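Local coordinates for H subunit of photosynthetic reaction center complex (Rhodopseudomonas palustris, PDB 6Z5S), which probably anchors to the photosynthetic reaction centre by one membrane-spanning helix and supports its electron-transfer subunits with a globular PRC-barrel-containing domain, at residues Tyr6-Leu9 against Ala10-Thr13; Ile19-Ala22 against Gly23-Tyr27. One frame throughout, in Å; residues are numbered along the deposited sequence.

Contact 1 (Tyr6-Leu9 against Ala10-Thr13); sequences YLDL and AQVT. With LMT (dodecyl-beta-D-maltoside), chain B.
Leu9 O is gripped twice by Thr13, in the first turn of the membrane-spanning helix 9-31, with Asp8 at the N-cap position. Thr13 N reaches it over 2.9 Å as the ordinary helical bond, while Thr13 OG1 donates to the same oxygen from the opposite face of the carbonyl plane. The first torsion of Thr13 (chi1 -45°) sets OG1 beside its own backbone N, which lets the hydroxyl turn back on the preceding turn and find an acceptor there. One residue earlier, Val12 N donates to Asp8 O at 3.1 Å, nearly in line with the carbonyl. The Asp8 carboxylate crosses the Gln11 chain at about a right angle, the carboxylate and amide planes being 89° apart, and OD2 forms a salt bridge to a basic side chain of a neighbouring protein chain. Gln11 bends at chi2 back along the preceding loop, where its NE2 makes a weak hydrogen bond to Tyr6 O at 3.3 Å and meets Leu7 CD1. Its amide plane is turned 85° from the Tyr6 ring. The Tyr6 hydroxyl is hydrogen-bonded to a phosphate oxygen, O4P, of the bound phospholipid, and maltoside atom C2B sits over one face of its ring. Leu7 CD1 packs 3.9 Å from Val12 CG2. On the detergent side, Leu7 CD1 lies 3.6 Å from LMT C4, a carbon of the dodecyl chain.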
loop_
_atom_site.group_PDB
_atom_site.type_symbol
_atom_site.label_atom_id
_atom_site.label_comp_id
_atom_site.label_asym_id
_atom_site.label_seq_id
_atom_site.Cartn_x
_atom_site.Cartn_y
_atom_site.Cartn_z
ATOM N N TYR D 6 -10.061 32.967 -10.256
ATOM C CA TYR D 6 -10.250 31.980 -9.203
ATOM C C TYR D 6 -10.089 30.565 -9.732
ATOM O O TYR D 6 -9.692 29.665 -8.987
ATOM C CB TYR D 6 -11.621 32.146 -8.555
ATOM C CG TYR D 6 -11.897 31.094 -7.513
ATOM C CD1 TYR D 6 -11.352 31.191 -6.248
ATOM C CD2 TYR D 6 -12.682 29.992 -7.803
ATOM C CE1 TYR D 6 -11.588 30.231 -5.303
ATOM C CE2 TYR D 6 -12.922 29.029 -6.867
ATOM C CZ TYR D 6 -12.375 29.153 -5.615
ATOM O OH TYR D 6 -12.612 28.191 -4.669
ATOM N N LEU D 7 -10.393 30.350 -11.003
ATOM C CA LEU D 7 -10.221 29.046 -11.619
ATOM C C LEU D 7 -8.788 28.895 -12.108
ATOM O O LEU D 7 -8.250 29.793 -12.760
ATOM C CB LEU D 7 -11.198 28.892 -12.779
ATOM C CG LEU D 7 -11.349 27.517 -13.406
ATOM C CD1 LEU D 7 -12.077 26.598 -12.461
ATOM C CD2 LEU D 7 -12.087 27.635 -14.718
ATOM N N ASP D 8 -8.164 27.764 -11.796
ATOM C CA ASP D 8 -6.790 27.537 -12.212
ATOM C C ASP D 8 -6.579 26.067 -12.536
ATOM O O ASP D 8 -7.419 25.214 -12.250
ATOM C CB ASP D 8 -5.796 28.018 -11.151
ATOM C CG ASP D 8 -6.137 27.530 -9.772
ATOM O OD1 ASP D 8 -7.105 26.769 -9.630
ATOM O OD2 ASP D 8 -5.445 27.920 -8.817
ATOM N N LEU D 9 -5.419 25.787 -13.130
ATOM C CA LEU D 9 -5.164 24.478 -13.716
ATOM C C LEU D 9 -5.178 23.367 -12.678
ATOM O O LEU D 9 -5.601 22.246 -12.980
ATOM C CB LEU D 9 -3.826 24.502 -14.455
ATOM C CG LEU D 9 -3.317 23.195 -15.057
ATOM C CD1 LEU D 9 -4.327 22.626 -16.020
ATOM C CD2 LEU D 9 -1.999 23.412 -15.747
ATOM N N ALA D 10 -4.739 23.651 -11.452
ATOM C CA ALA D 10 -4.665 22.609 -10.436
ATOM C C ALA D 10 -6.049 22.089 -10.073
ATOM O O ALA D 10 -6.272 20.875 -10.003
ATOM C CB ALA D 10 -3.942 23.130 -9.199
ATOM N N GLN D 11 -7.005 22.989 -9.855
ATOM C CA GLN D 11 -8.323 22.509 -9.473
ATOM C C GLN D 11 -9.097 21.957 -10.660
ATOM O O GLN D 11 -9.922 21.057 -10.486
ATOM C CB GLN D 11 -9.122 23.605 -8.775
ATOM C CG GLN D 11 -9.492 24.778 -9.621
ATOM C CD GLN D 11 -10.844 25.313 -9.251
ATOM O OE1 GLN D 11 -11.746 24.553 -8.923
ATOM N NE2 GLN D 11 -10.986 26.623 -9.256
ATOM N N VAL D 12 -8.835 22.450 -11.869
ATOM C CA VAL D 12 -9.429 21.828 -13.046
ATOM C C VAL D 12 -8.939 20.394 -13.184
ATOM O O VAL D 12 -9.718 19.480 -13.475
ATOM C CB VAL D 12 -9.126 22.661 -14.304
ATOM C CG1 VAL D 12 -9.270 21.816 -15.544
ATOM C CG2 VAL D 12 -10.046 23.856 -14.373
ATOM N N THR D 13 -7.641 20.173 -12.966
ATOM C CA THR D 13 -7.103 18.817 -12.987
ATOM C C THR D 13 -7.714 17.965 -11.885
ATOM O O THR D 13 -7.989 16.777 -12.084
ATOM C CB THR D 13 -5.586 18.861 -12.846
ATOM O OG1 THR D 13 -5.060 19.873 -13.706
ATOM C CG2 THR D 13 -4.978 17.539 -13.224
HETATM C C1B LMT B . -15.401 32.098 -5.625
HETATM C C2B LMT B . -14.359 32.197 -4.507
HETATM C C3B LMT B . -13.981 33.668 -4.272
HETATM C C4B LMT B . -13.798 34.365 -5.635
HETATM C C5B LMT B . -15.161 34.337 -6.344
HETATM C C6B LMT B . -14.974 34.206 -7.848
HETATM O O1B LMT B . -16.365 31.188 -5.235
HETATM O O2B LMT B . -14.914 31.634 -3.386
HETATM O O3B LMT B . -12.884 33.797 -3.466
HETATM O "O4'" LMT B . -13.397 35.665 -5.468
HETATM O O5B LMT B . -16.012 33.325 -5.862
HETATM O O6B LMT B . -16.156 34.476 -8.491
HETATM C "C1'" LMT B . -17.630 28.034 -7.540
HETATM C "C2'" LMT B . -17.325 27.673 -6.047
HETATM C "C3'" LMT B . -16.579 28.809 -5.282
HETATM C "C4'" LMT B . -16.585 30.106 -6.093
HETATM C "C5'" LMT B . -18.030 30.146 -6.577
HETATM C "C6'" LMT B . -18.613 31.517 -6.772
HETATM O "O1'" LMT B . -16.501 27.913 -8.303
HETATM O "O2'" LMT B . -18.508 27.381 -5.392
HETATM O "O3'" LMT B . -15.301 28.442 -5.013
HETATM O "O5'" LMT B . -18.134 29.365 -7.733
HETATM O "O6'" LMT B . -18.619 32.089 -5.528
HETATM C C1 LMT B . -15.848 26.670 -8.200
HETATM C C2 LMT B . -15.495 26.311 -9.607
HETATM C C3 LMT B . -15.385 24.857 -9.918
HETATM C C4 LMT B . -15.000 24.756 -11.367
HETATM C C5 LMT B . -14.971 23.339 -11.811
HETATM C C6 LMT B . -14.237 23.179 -13.095
HETATM C C7 LMT B . -14.602 21.871 -13.720
HETATM C C8 LMT B . -13.582 21.515 -14.734
HETATM C C9 LMT B . -13.442 20.048 -14.934
HETATM C C10 LMT B . -13.516 19.772 -16.404
HETATM C C11 LMT B . -13.708 18.313 -16.658
HETATM C C12 LMT B . -13.561 17.973 -18.098
#

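Contact 2 (Ile19-Ala22 against Gly23-Tyr27); sequences IFFA and GLLFY. With 6PL ((4S,7R)-4-hydroxy-N,N,N-trimethyl-9-oxo-7-[(palmitoyloxy)methyl]-3,5,8-trioxa-4-phosphahexacosan-1-aminium 4-oxide), chain C.
Leu25 lies over the face of the Phe21 ring, one turn further along the membrane-spanning helix 9-31. Its CG stands 4.0 Å from the ring centroid, 16° off the normal and shifted toward the rim, in a CH-pi contact. The two methyls spread above that rim, CD1 at 3.6 Å from Phe21 CE2 and CD2 at 3.8 Å from Phe21 CZ. With its CG opposite the backbone N (chi1 -175°), Phe21 swings its ring along the helix toward the following turn and presents its face to the leucine. The edge of the same ring goes to lipid: acyl carbon C20 of the bound phospholipid lies near the ring plane, 3.6 Å from Phe21 CE2, and C45 of its other tail also meets the edge in plane. Leu24 CD2 comes obliquely to two rings, 4.2 Å from Phe20 CZ and 4.3 Å from Phe21 CD1. Cut back to an alanine, Phe21 would probably no longer give Leu25 a ring face to pack on or the acyl tails an edge to lie against. Beneath the side chains, Gly23, Leu24, Leu25 and Phe26 donate regular helical bonds to the carbonyls four residues earlier. An aromatic side chain of a neighbouring protein chain meets the Phe21 ring edge-to-face, and cardiolipins touch Ile19 and Gly23. With these backbone bonds closed within the helix and the side chains meeting each other through carbon, the contact rests on dispersion and shape, as suits a membrane interior.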
loop_
_atom_site.group_PDB
_atom_site.type_symbol
_atom_site.label_atom_id
_atom_site.label_comp_id
_atom_site.label_asym_id
_atom_site.label_seq_id
_atom_site.Cartn_x
_atom_site.Cartn_y
_atom_site.Cartn_z
ATOM N N ILE D 19 -14.060 13.264 -11.738
ATOM C CA ILE D 19 -14.932 12.658 -12.736
ATOM C C ILE D 19 -14.411 11.285 -13.134
ATOM O O ILE D 19 -15.162 10.302 -13.173
ATOM C CB ILE D 19 -15.065 13.585 -13.955
ATOM C CG1 ILE D 19 -15.876 14.820 -13.581
ATOM C CG2 ILE D 19 -15.699 12.856 -15.111
ATOM C CD1 ILE D 19 -15.643 15.985 -14.487
ATOM N N PHE D 20 -13.117 11.199 -13.448
ATOM C CA PHE D 20 -12.541 9.914 -13.828
ATOM C C PHE D 20 -12.710 8.888 -12.722
ATOM O O PHE D 20 -12.973 7.714 -12.989
ATOM C CB PHE D 20 -11.061 10.069 -14.173
ATOM C CG PHE D 20 -10.267 8.818 -13.954
ATOM C CD1 PHE D 20 -10.291 7.802 -14.884
ATOM C CD2 PHE D 20 -9.521 8.644 -12.808
ATOM C CE1 PHE D 20 -9.584 6.643 -14.680
ATOM C CE2 PHE D 20 -8.813 7.487 -12.601
ATOM C CZ PHE D 20 -8.845 6.487 -13.539
ATOM N N PHE D 21 -12.566 9.309 -11.472
ATOM C CA PHE D 21 -12.603 8.388 -10.348
ATOM C C PHE D 21 -14.020 7.969 -10.007
ATOM O O PHE D 21 -14.232 6.832 -9.588
ATOM C CB PHE D 21 -11.932 9.019 -9.132
ATOM C CG PHE D 21 -11.826 8.099 -7.959
ATOM C CD1 PHE D 21 -11.127 6.915 -8.055
ATOM C CD2 PHE D 21 -12.420 8.419 -6.758
ATOM C CE1 PHE D 21 -11.029 6.069 -6.978
ATOM C CE2 PHE D 21 -12.320 7.575 -5.682
ATOM C CZ PHE D 21 -11.627 6.399 -5.793
ATOM N N ALA D 22 -15.000 8.852 -10.181
ATOM C CA ALA D 22 -16.385 8.418 -10.078
ATOM C C ALA D 22 -16.711 7.399 -11.157
ATOM O O ALA D 22 -17.349 6.374 -10.885
ATOM C CB ALA D 22 -17.318 9.620 -10.167
ATOM N N GLY D 23 -16.268 7.654 -12.388
ATOM C CA GLY D 23 -16.447 6.669 -13.439
ATOM C C GLY D 23 -15.780 5.346 -13.118
ATOM O O GLY D 23 -16.341 4.278 -13.364
ATOM N N LEU D 24 -14.581 5.401 -12.548
ATOM C CA LEU D 24 -13.856 4.181 -12.220
ATOM C C LEU D 24 -14.529 3.420 -11.090
ATOM O O LEU D 24 -14.574 2.191 -11.111
ATOM C CB LEU D 24 -12.413 4.510 -11.854
ATOM C CG LEU D 24 -11.529 3.296 -11.583
ATOM C CD1 LEU D 24 -11.083 2.676 -12.880
ATOM C CD2 LEU D 24 -10.348 3.691 -10.743
ATOM N N LEU D 25 -15.037 4.125 -10.082
ATOM C CA LEU D 25 -15.773 3.455 -9.020
ATOM C C LEU D 25 -17.019 2.788 -9.569
ATOM O O LEU D 25 -17.362 1.674 -9.165
ATOM C CB LEU D 25 -16.146 4.443 -7.919
ATOM C CG LEU D 25 -15.010 4.934 -7.031
ATOM C CD1 LEU D 25 -15.536 5.889 -5.987
ATOM C CD2 LEU D 25 -14.315 3.762 -6.389
ATOM N N PHE D 26 -17.716 3.454 -10.489
ATOM C CA PHE D 26 -18.867 2.822 -11.119
ATOM C C PHE D 26 -18.453 1.560 -11.862
ATOM O O PHE D 26 -19.100 0.516 -11.744
ATOM C CB PHE D 26 -19.554 3.800 -12.065
ATOM C CG PHE D 26 -20.878 3.321 -12.555
ATOM C CD1 PHE D 26 -20.969 2.525 -13.677
ATOM C CD2 PHE D 26 -22.035 3.655 -11.886
ATOM C CE1 PHE D 26 -22.182 2.074 -14.117
ATOM C CE2 PHE D 26 -23.253 3.213 -12.332
ATOM C CZ PHE D 26 -23.327 2.419 -13.447
ATOM N N TYR D 27 -17.363 1.637 -12.623
ATOM C CA TYR D 27 -16.896 0.481 -13.380
ATOM C C TYR D 27 -16.502 -0.670 -12.461
ATOM O O TYR D 27 -16.793 -1.835 -12.750
ATOM C CB TYR D 27 -15.724 0.892 -14.265
ATOM C CG TYR D 27 -14.822 -0.246 -14.657
ATOM C CD1 TYR D 27 -15.140 -1.062 -15.722
ATOM C CD2 TYR D 27 -13.653 -0.501 -13.964
ATOM C CE1 TYR D 27 -14.329 -2.099 -16.086
ATOM C CE2 TYR D 27 -12.837 -1.539 -14.316
ATOM C CZ TYR D 27 -13.180 -2.335 -15.381
ATOM O OH TYR D 27 -12.369 -3.379 -15.748
HETATM C C26 6PL C . -20.950 6.474 -3.462
HETATM C C25 6PL C . -20.357 7.492 -4.400
HETATM C C24 6PL C . -18.872 7.657 -4.223
HETATM C C23 6PL C . -18.449 8.159 -2.867
HETATM C C22 6PL C . -16.959 8.332 -2.725
HETATM C C21 6PL C . -16.332 9.132 -3.839
HETATM C C20 6PL C . -14.834 9.246 -3.755
HETATM C C19 6PL C . -14.337 10.633 -3.452
HETATM C C18 6PL C . -14.824 11.201 -2.146
HETATM C C17 6PL C . -14.385 12.620 -1.904
HETATM C C16 6PL C . -14.894 13.600 -2.924
HETATM C C15 6PL C . -14.402 15.006 -2.718
HETATM C C14 6PL C . -15.006 16.018 -3.650
HETATM C C13 6PL C . -14.399 17.398 -3.518
HETATM C C12 6PL C . -15.115 18.431 -4.320
HETATM C C11 6PL C . -14.287 19.656 -4.555
HETATM O O11 6PL C . -14.701 20.692 -4.997
HETATM O O3 6PL C . -13.017 19.448 -4.221
HETATM C C3 6PL C . -12.016 20.204 -4.937
HETATM C C2 6PL C . -11.843 21.567 -4.308
HETATM C C1 6PL C . -11.030 22.524 -5.154
HETATM O O3P 6PL C . -11.329 23.890 -4.765
HETATM P P 6PL C . -12.562 24.670 -5.442
HETATM O O1P 6PL C . -11.998 25.570 -6.501
HETATM O O2P 6PL C . -13.619 23.672 -5.822
HETATM O O4P 6PL C . -13.025 25.640 -4.250
HETATM C C4 6PL C . -14.410 25.676 -3.823
HETATM C C5 6PL C . -14.849 24.336 -3.291
HETATM N N 6PL C . -14.333 23.914 -1.931
HETATM C C7 6PL C . -14.858 24.818 -0.877
HETATM C C8 6PL C . -12.852 23.934 -1.873
HETATM C C6 6PL C . -14.803 22.532 -1.677
HETATM O O2 6PL C . -11.301 21.433 -2.959
HETATM C C31 6PL C . -10.119 20.820 -2.762
HETATM O O31 6PL C . -9.248 20.735 -3.583
HETATM C C32 6PL C . -10.022 20.211 -1.395
HETATM C C33 6PL C . -9.868 18.722 -1.410
HETATM C C34 6PL C . -8.445 18.278 -1.675
HETATM C C35 6PL C . -8.288 16.794 -1.880
HETATM C C36 6PL C . -8.845 15.947 -0.766
HETATM C C37 6PL C . -8.677 14.467 -0.986
HETATM C C38 6PL C . -9.531 13.606 -0.093
HETATM C C39 6PL C . -9.459 12.135 -0.415
HETATM C C40 6PL C . -10.474 11.291 0.313
HETATM C C41 6PL C . -10.479 9.839 -0.089
HETATM C C42 6PL C . -10.665 9.616 -1.567
HETATM C C43 6PL C . -10.735 8.167 -1.974
HETATM C C44 6PL C . -11.940 7.431 -1.446
HETATM C C45 6PL C . -12.056 6.009 -1.934
HETATM C C46 6PL C . -13.309 5.299 -1.488
HETATM C C47 6PL C . -13.451 3.895 -2.005
HETATM C C48 6PL C . -14.740 3.226 -1.595
#

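How the contacts relate
From the N terminus the chain runs through the loop that carries Tyr6 and enters helix 9-31, and contact 1 joins that loop to the helix's first turn. Contact 2 follows further along the same helix and joins two successive turns within it. Neither brings distant parts of the chain together; they stand in series, without nesting or crossing, their centres 20 Å apart and their nearest atoms about 7 Å apart. What links them beyond the helix itself is one phospholipid: its headgroup lies at contact 1 while its acyl tails reach contact 2.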